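Local atomic coordinates of NF-kappa-B inhibitor beta (Mus musculus, PDB entry 1OY3), a protein that inhibits the transcription factor NF-kappa-B by binding it and trapping it in the cytoplasm. Residues D39-L44 and V71-R76; G56-V61 and H91-V96; T227-A232 and A249-D254. One frame throughout, in Å; residues are numbered along the deposited sequence.

The protein is a row of ankyrin repeats, each built on a pair of helices. One contact is between loops, one between helices, and one between a helix and the terminal chain. Interactions 1 and 2 interleave along the chain. Interaction 1 joins two successive loops, 39-44 and 71-76. Interaction 2 pairs helices 58-66 and 91-97 of ANK 2 and ANK 3. Their centres are about 17 Å apart, and they do not touch. Interaction 3 follows much later, inside ANK 6. Its centre lies about 40 Å from that of interaction 1 and about 38 Å from that of interaction 2, across the chain's centre. Interactions 1 and 2 join successive units of the stack, while interaction 3 packs the chain end on the last repeat.

Interaction 1: D39-L44 and V71-R76; sequences DLQNDL and VLVAER
Leu-44 and Arg-76 make the backbone link between these two loops. Residues 39-44 and the touching part of 71-76, residues 73-76, run the same way, with end-to-end directions 11° apart. The gap narrows along them. The CA atoms of Asp-39 and Val-73 are 7.6 Å apart, while those of Leu-44 and Arg-76 are 5.5 Å apart. At the close end the backbone N of Arg-76 donates to Leu-44 O at 2.9 Å, with an N-H...O angle of 152°. The donor is tilted from the carbonyl plane. Arg-76 NH1 reaches the same oxygen at 2.8 Å, but that bond is bent and weak. One carbonyl therefore receives both ends of the arginine. Arg-76 CG stands between its own N and carbonyl carbon (chi1 64°), and the chain then runs extended to NE. This lays the side chain beside that of Leu-44, both pointing the same way. Leu-44 CD2 sits over the centre of one guanidinium face, 3.6 Å above the plane, while Leu-44 O lies at the edge, in plane. At the wider end, Val-73 CG1 lies against the amide of Gln-41, 3.6 Å from Gln-41 CD. The amide nitrogen of Gln-41 is hydrogen-bonded to Gly-45 O. Asn-42 OD1 accepts from Leu-44 N and closes an Asx turn, and its ND2 bonds Asp-10. Leu-44 also packs on a basic side chain of another protein chain in the assembly. Parallel loops, joined side by side between successive helix pairs, are typical of the long inter-repeat loops, or fingers, of an ankyrin-repeat stack.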
loop_
_atom_site.group_PDB
_atom_site.type_symbol
_atom_site.label_atom_id
_atom_site.label_comp_id
_atom_site.label_asym_id
_atom_site.label_seq_id
_atom_site.Cartn_x
_atom_site.Cartn_y
_atom_site.Cartn_z
ATOM N N ASP C 39 3.532 6.468 22.342
ATOM C CA ASP C 39 3.854 5.793 21.088
ATOM C C ASP C 39 3.840 4.269 21.089
ATOM O O ASP C 39 4.211 3.650 20.094
ATOM C CB ASP C 39 5.205 6.290 20.563
ATOM C CG ASP C 39 5.212 7.787 20.308
ATOM O OD1 ASP C 39 4.221 8.299 19.734
ATOM O OD2 ASP C 39 6.209 8.449 20.674
ATOM N N LEU C 40 3.414 3.660 22.189
ATOM C CA LEU C 40 3.373 2.209 22.250
ATOM C C LEU C 40 2.473 1.683 21.140
ATOM O O LEU C 40 1.377 2.186 20.935
ATOM C CB LEU C 40 2.857 1.745 23.615
ATOM C CG LEU C 40 3.801 2.008 24.795
ATOM C CD1 LEU C 40 3.139 1.561 26.086
ATOM C CD2 LEU C 40 5.120 1.259 24.581
ATOM N N GLN C 41 2.948 0.668 20.428
ATOM C CA GLN C 41 2.198 0.082 19.324
ATOM C C GLN C 41 1.616 -1.278 19.682
ATOM O O GLN C 41 2.338 -2.144 20.167
ATOM C CB GLN C 41 3.122 -0.075 18.117
ATOM C CG GLN C 41 3.823 1.216 17.701
ATOM C CD GLN C 41 4.952 0.976 16.709
ATOM O OE1 GLN C 41 6.099 1.342 16.959
ATOM N NE2 GLN C 41 4.628 0.359 15.582
ATOM N N ASN C 42 0.319 -1.473 19.444
ATOM C CA ASN C 42 -0.295 -2.764 19.726
ATOM C C ASN C 42 0.279 -3.778 18.732
ATOM O O ASN C 42 1.255 -3.480 18.051
ATOM C CB ASN C 42 -1.823 -2.703 19.603
ATOM C CG ASN C 42 -2.278 -2.275 18.239
ATOM O OD1 ASN C 42 -1.515 -2.321 17.275
ATOM N ND2 ASN C 42 -3.534 -1.863 18.140
ATOM N N ASP C 43 -0.335 -4.958 18.639
ATOM C CA ASP C 43 0.160 -6.013 17.753
ATOM C C ASP C 43 -0.033 -5.770 16.253
ATOM O O ASP C 43 0.461 -6.535 15.428
ATOM C CB ASP C 43 -0.446 -7.368 18.160
ATOM C CG ASP C 43 0.015 -7.823 19.545
ATOM O OD1 ASP C 43 -0.508 -8.841 20.049
ATOM O OD2 ASP C 43 0.905 -7.167 20.136
ATOM N N LEU C 44 -0.758 -4.715 15.904
ATOM C CA LEU C 44 -0.957 -4.367 14.499
ATOM C C LEU C 44 0.006 -3.221 14.177
ATOM O O LEU C 44 -0.001 -2.671 13.081
ATOM C CB LEU C 44 -2.410 -3.947 14.253
ATOM C CG LEU C 44 -3.440 -5.075 14.384
ATOM C CD1 LEU C 44 -4.864 -4.512 14.390
ATOM C CD2 LEU C 44 -3.247 -6.061 13.233
ATOM N N VAL C 71 4.407 11.375 15.121
ATOM C CA VAL C 71 3.621 11.431 13.901
ATOM C C VAL C 71 4.211 10.633 12.731
ATOM O O VAL C 71 3.592 10.516 11.675
ATOM C CB VAL C 71 3.406 12.909 13.494
ATOM C CG1 VAL C 71 4.648 13.461 12.809
ATOM C CG2 VAL C 71 2.199 13.032 12.627
ATOM N N LEU C 72 5.404 10.087 12.918
ATOM C CA LEU C 72 6.051 9.306 11.866
ATOM C C LEU C 72 5.997 7.816 12.146
ATOM O O LEU C 72 6.331 7.012 11.281
ATOM C CB LEU C 72 7.515 9.736 11.692
ATOM C CG LEU C 72 7.747 11.161 11.186
ATOM C CD1 LEU C 72 9.226 11.366 10.916
ATOM C CD2 LEU C 72 6.957 11.396 9.908
ATOM N N VAL C 73 5.586 7.442 13.350
ATOM C CA VAL C 73 5.507 6.029 13.697
ATOM C C VAL C 73 4.641 5.346 12.650
ATOM O O VAL C 73 3.652 5.910 12.198
ATOM C CB VAL C 73 4.889 5.825 15.109
ATOM C CG1 VAL C 73 4.838 4.339 15.450
ATOM C CG2 VAL C 73 5.722 6.582 16.153
ATOM N N ALA C 74 5.027 4.142 12.250
ATOM C CA ALA C 74 4.277 3.404 11.242
ATOM C C ALA C 74 3.733 2.089 11.780
ATOM O O ALA C 74 4.399 1.402 12.547
ATOM C CB ALA C 74 5.167 3.126 10.044
ATOM N N GLU C 75 2.518 1.742 11.379
ATOM C CA GLU C 75 1.940 0.481 11.801
ATOM C C GLU C 75 2.418 -0.629 10.869
ATOM O O GLU C 75 3.363 -0.426 10.102
ATOM C CB GLU C 75 0.412 0.580 11.833
ATOM C CG GLU C 75 -0.222 1.276 10.656
ATOM C CD GLU C 75 -0.338 0.380 9.444
ATOM O OE1 GLU C 75 0.609 0.319 8.637
ATOM O OE2 GLU C 75 -1.384 -0.274 9.317
ATOM N N ARG C 76 1.757 -1.783 10.924
ATOM C CA ARG C 76 2.122 -2.959 10.133
ATOM C C ARG C 76 2.364 -2.756 8.642
ATOM O O ARG C 76 3.263 -3.381 8.083
ATOM C CB ARG C 76 1.076 -4.055 10.306
ATOM C CG ARG C 76 -0.298 -3.696 9.773
ATOM C CD ARG C 76 -1.269 -4.863 9.942
ATOM N NE ARG C 76 -2.665 -4.430 9.956
ATOM C CZ ARG C 76 -3.127 -3.436 10.715
ATOM N NH1 ARG C 76 -2.303 -2.771 11.517
ATOM N NH2 ARG C 76 -4.409 -3.110 10.679
#

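Interaction 2: G56-V61 and H91-V96; sequences GEASTV and HTCACV
Cys-93 is the main bump of helix 91-97, and its sulfur fills a hollow at the turn that begins residues 56-61. SG lies 3.4 Å from Gly-56 C and 3.5 Å from the backbone N of Glu-57. The backbone N of Ala-58 and Val-61 CG2 also border it. With SG anti to the carbonyl carbon (chi1 -70°), the sulfur leans over the backbone of this turn. Gly-56 has no side chain, and its positive phi ends the preceding helix in a Schellman motif. Glu-57 follows at the N-cap position of helix 58-66. Ala-58 is the matching bump from the other side. Its CA comes within 4.5 Å of Cys-93 CA, so the two backbones approach closely here. The methyl CB of Ala-58 rests against Thr-92, 3.4 Å from OG1. These are the second helices of ANK 2 and ANK 3, packed as neighbours in the ankyrin stack. Further along both helices, two valines cross obliquely. Val-61 CG1 touches Val-96 CG1 at 4.0 Å. The other branch of Val-96, CG2, turns back over Ala-58 and lies 3.7 Å from its carbonyl O. Val-61 is buried on its own side by Leu-49 and Ala-52 of helix 48-55. At the opposite end a water bridges the segments. It accepts from the backbone N of Cys-93 at 3.1 Å and is hydrogen-bonded to Thr-92 OG1 at 2.7 Å. It also donates a long, weak bond to Gly-56 O.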
loop_
_atom_site.group_PDB
_atom_site.type_symbol
_atom_site.label_atom_id
_atom_site.label_comp_id
_atom_site.label_asym_id
_atom_site.label_seq_id
_atom_site.Cartn_x
_atom_site.Cartn_y
_atom_site.Cartn_z
ATOM N N GLY C 56 -11.216 8.798 12.448
ATOM C CA GLY C 56 -11.531 10.111 11.911
ATOM C C GLY C 56 -11.951 11.115 12.969
ATOM O O GLY C 56 -12.787 11.981 12.711
ATOM N N GLU C 57 -11.373 11.009 14.160
ATOM C CA GLU C 57 -11.705 11.920 15.259
ATOM C C GLU C 57 -10.681 13.061 15.382
ATOM O O GLU C 57 -9.675 12.930 16.077
ATOM C CB GLU C 57 -11.769 11.123 16.560
ATOM C CG GLU C 57 -12.885 10.092 16.580
ATOM C CD GLU C 57 -12.877 9.236 17.835
ATOM O OE1 GLU C 57 -13.943 8.688 18.184
ATOM O OE2 GLU C 57 -11.806 9.097 18.469
ATOM N N ALA C 58 -10.958 14.182 14.715
ATOM C CA ALA C 58 -10.055 15.336 14.705
ATOM C C ALA C 58 -9.725 15.870 16.081
ATOM O O ALA C 58 -8.606 16.322 16.337
ATOM C CB ALA C 58 -10.643 16.465 13.833
ATOM N N SER C 59 -10.702 15.828 16.977
ATOM C CA SER C 59 -10.480 16.319 18.319
ATOM C C SER C 59 -9.510 15.395 19.058
ATOM O O SER C 59 -8.591 15.849 19.740
ATOM C CB SER C 59 -11.810 16.401 19.064
ATOM O OG SER C 59 -11.615 16.866 20.378
ATOM N N THR C 60 -9.698 14.094 18.894
ATOM C CA THR C 60 -8.844 13.118 19.563
ATOM C C THR C 60 -7.420 13.117 19.000
ATOM O O THR C 60 -6.454 12.879 19.726
ATOM C CB THR C 60 -9.455 11.710 19.450
ATOM O OG1 THR C 60 -10.774 11.732 20.013
ATOM C CG2 THR C 60 -8.594 10.681 20.191
ATOM N N VAL C 61 -7.288 13.409 17.710
ATOM C CA VAL C 61 -5.978 13.440 17.098
ATOM C C VAL C 61 -5.178 14.626 17.636
ATOM O O VAL C 61 -3.963 14.521 17.821
ATOM C CB VAL C 61 -6.080 13.521 15.552
ATOM C CG1 VAL C 61 -4.724 13.880 14.950
ATOM C CG2 VAL C 61 -6.567 12.167 15.000
ATOM N N HIS C 91 -10.363 14.113 6.436
ATOM C CA HIS C 91 -9.866 15.442 6.097
ATOM C C HIS C 91 -9.466 16.316 7.276
ATOM O O HIS C 91 -8.376 16.915 7.268
ATOM C CB HIS C 91 -10.911 16.190 5.275
ATOM C CG HIS C 91 -11.314 15.477 4.027
ATOM N ND1 HIS C 91 -10.415 15.148 3.039
ATOM C CD2 HIS C 91 -12.517 15.017 3.612
ATOM C CE1 HIS C 91 -11.048 14.513 2.067
ATOM N NE2 HIS C 91 -12.322 14.421 2.391
ATOM N N THR C 92 -10.348 16.413 8.275
ATOM C CA THR C 92 -10.062 17.240 9.433
ATOM C C THR C 92 -8.860 16.712 10.236
ATOM O O THR C 92 -8.063 17.489 10.757
ATOM C CB THR C 92 -11.316 17.377 10.333
ATOM O OG1 THR C 92 -11.841 16.082 10.640
ATOM C CG2 THR C 92 -12.381 18.186 9.625
ATOM N N CYS C 93 -8.716 15.395 10.322
ATOM C CA CYS C 93 -7.579 14.808 11.040
ATOM C C CYS C 93 -6.260 15.176 10.357
ATOM O O CYS C 93 -5.266 15.519 11.021
ATOM C CB CYS C 93 -7.714 13.294 11.080
ATOM S SG CYS C 93 -9.040 12.684 12.149
ATOM N N ALA C 94 -6.251 15.112 9.027
ATOM C CA ALA C 94 -5.047 15.430 8.269
ATOM C C ALA C 94 -4.663 16.878 8.532
ATOM O O ALA C 94 -3.487 17.214 8.637
ATOM C CB ALA C 94 -5.291 15.219 6.764
ATOM N N CYS C 95 -5.682 17.724 8.627
ATOM C CA CYS C 95 -5.507 19.146 8.865
ATOM C C CYS C 95 -4.823 19.409 10.223
ATOM O O CYS C 95 -3.913 20.241 10.338
ATOM C CB CYS C 95 -6.878 19.812 8.786
ATOM S SG CYS C 95 -6.821 21.581 8.737
ATOM N N VAL C 96 -5.265 18.689 11.248
ATOM C CA VAL C 96 -4.680 18.808 12.580
ATOM C C VAL C 96 -3.196 18.426 12.523
ATOM O O VAL C 96 -2.345 19.084 13.120
ATOM C CB VAL C 96 -5.370 17.853 13.587
ATOM C CG1 VAL C 96 -4.628 17.872 14.898
ATOM C CG2 VAL C 96 -6.837 18.250 13.777
HETATM O O HOH W 1 -11.170 13.537 10.036
#

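Interaction 3: T227-A232 and A249-D254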
loop_
_atom_site.group_PDB
_atom_site.type_symbol
_atom_site.label_atom_id
_atom_site.label_comp_id
_atom_site.label_asym_id
_atom_site.label_seq_id
_atom_site.Cartn_x
_atom_site.Cartn_y
_atom_site.Cartn_z
ATOM N N THR C 227 3.461 7.813 -20.457
ATOM C CA THR C 227 3.105 9.059 -19.784
ATOM C C THR C 227 1.650 9.022 -19.329
ATOM O O THR C 227 0.904 8.094 -19.654
ATOM C CB THR C 227 3.242 10.253 -20.733
ATOM O OG1 THR C 227 2.337 10.076 -21.830
ATOM C CG2 THR C 227 4.652 10.359 -21.264
ATOM N N PRO C 228 1.221 10.043 -18.573
ATOM C CA PRO C 228 -0.168 10.065 -18.112
ATOM C C PRO C 228 -1.148 10.102 -19.282
ATOM O O PRO C 228 -2.191 9.440 -19.251
ATOM C CB PRO C 228 -0.224 11.330 -17.263
ATOM C CG PRO C 228 1.160 11.387 -16.683
ATOM C CD PRO C 228 2.018 11.076 -17.882
ATOM N N LEU C 229 -0.808 10.874 -20.317
ATOM C CA LEU C 229 -1.670 10.985 -21.493
ATOM C C LEU C 229 -1.713 9.638 -22.195
ATOM O O LEU C 229 -2.787 9.121 -22.503
ATOM C CB LEU C 229 -1.136 12.040 -22.468
ATOM C CG LEU C 229 -2.170 12.746 -23.362
ATOM C CD1 LEU C 229 -1.432 13.551 -24.422
ATOM C CD2 LEU C 229 -3.115 11.751 -24.018
ATOM N N GLY C 230 -0.530 9.085 -22.452
ATOM C CA GLY C 230 -0.433 7.793 -23.109
ATOM C C GLY C 230 -1.241 6.768 -22.344
ATOM O O GLY C 230 -1.853 5.874 -22.927
ATOM N N SER C 231 -1.250 6.908 -21.023
ATOM C CA SER C 231 -1.997 5.993 -20.184
ATOM C C SER C 231 -3.480 6.285 -20.317
ATOM O O SER C 231 -4.290 5.366 -20.438
ATOM C CB SER C 231 -1.565 6.138 -18.721
ATOM O OG SER C 231 -2.282 5.236 -17.896
ATOM N N ALA C 232 -3.834 7.569 -20.302
ATOM C CA ALA C 232 -5.232 7.979 -20.413
ATOM C C ALA C 232 -5.881 7.536 -21.724
ATOM O O ALA C 232 -7.088 7.276 -21.768
ATOM C CB ALA C 232 -5.348 9.493 -20.257
ATOM N N ALA C 249 0.099 18.511 -22.260
ATOM C CA ALA C 249 0.722 17.201 -22.180
ATOM C C ALA C 249 1.062 16.753 -23.604
ATOM O O ALA C 249 0.169 16.615 -24.447
ATOM C CB ALA C 249 -0.232 16.212 -21.529
ATOM N N PRO C 250 2.358 16.544 -23.902
ATOM C CA PRO C 250 2.754 16.109 -25.247
ATOM C C PRO C 250 2.031 14.815 -25.625
ATOM O O PRO C 250 1.653 14.033 -24.751
ATOM C CB PRO C 250 4.261 15.917 -25.115
ATOM C CG PRO C 250 4.637 16.962 -24.114
ATOM C CD PRO C 250 3.547 16.804 -23.072
ATOM N N GLU C 251 1.835 14.600 -26.922
ATOM C CA GLU C 251 1.141 13.406 -27.394
ATOM C C GLU C 251 2.053 12.171 -27.285
ATOM O O GLU C 251 3.261 12.254 -27.523
ATOM C CB GLU C 251 0.678 13.610 -28.842
ATOM C CG GLU C 251 -0.554 12.791 -29.230
ATOM C CD GLU C 251 -1.854 13.375 -28.684
ATOM O OE1 GLU C 251 -2.888 12.671 -28.736
ATOM O OE2 GLU C 251 -1.848 14.539 -28.219
ATOM N N PRO C 252 1.478 11.013 -26.913
ATOM C CA PRO C 252 2.176 9.730 -26.749
ATOM C C PRO C 252 2.968 9.254 -27.972
ATOM O O PRO C 252 2.691 9.658 -29.104
ATOM C CB PRO C 252 1.044 8.768 -26.393
ATOM C CG PRO C 252 0.057 9.648 -25.706
ATOM C CD PRO C 252 0.051 10.870 -26.574
ATOM N N GLU C 253 3.947 8.384 -27.733
ATOM C CA GLU C 253 4.786 7.846 -28.801
ATOM C C GLU C 253 4.456 6.397 -29.138
ATOM O O GLU C 253 5.007 5.472 -28.540
ATOM C CB GLU C 253 6.269 7.934 -28.424
ATOM C CG GLU C 253 6.842 9.340 -28.369
ATOM C CD GLU C 253 6.411 10.110 -27.137
ATOM O OE1 GLU C 253 5.213 10.449 -27.023
ATOM O OE2 GLU C 253 7.278 10.374 -26.277
ATOM N N ASP C 254 3.564 6.208 -30.104
ATOM C CA ASP C 254 3.163 4.874 -30.538
ATOM C C ASP C 254 3.010 3.912 -29.361
ATOM O O ASP C 254 2.406 4.252 -28.345
ATOM C CB ASP C 254 4.181 4.327 -31.538
#
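The final repeat, ANK 6, is closed here by its own tail. Residues 249-254 follow helix 238-246 and run past the first turn of helix 228-233. Leu-229 is the chief side chain of the helix. Its CG lies roughly anti to the backbone N (chi1 -152°), which carries CD1 out to the passing chain. There CD1 meets backbone oxygens as well as carbon. It is 3.1 Å from Pro-250 O and 3.5 Å from Ala-249 O. CD1 also touches the methyl CB of Ala-249 and lies 3.7 Å from Pro-252 CD. The side chains of Leu-229 and Pro-252 cross at about a right angle. The proline ring reaches on to Gly-230, where its CG comes within 3.2 Å of Gly-230 CA. That glycine, with no side chain, lets the ring sit directly against the helix backbone. Thr-227 fixes the start of the same turn: its OG1 accepts from Gly-230 N at 3.1 Å, with an N-H...O angle of 163°, and caps the helix. Leu-244 of helix 238-246 packs on Ala-249 and Pro-228. Leu-196 and His-197 of helix 195-201 also meet Pro-228, tying the turn to ANK 5. The Thr-Pro-Leu start, with Thr-227 at the N-cap, matches the TPLH-type motif that opens the first helix of ankyrin repeats.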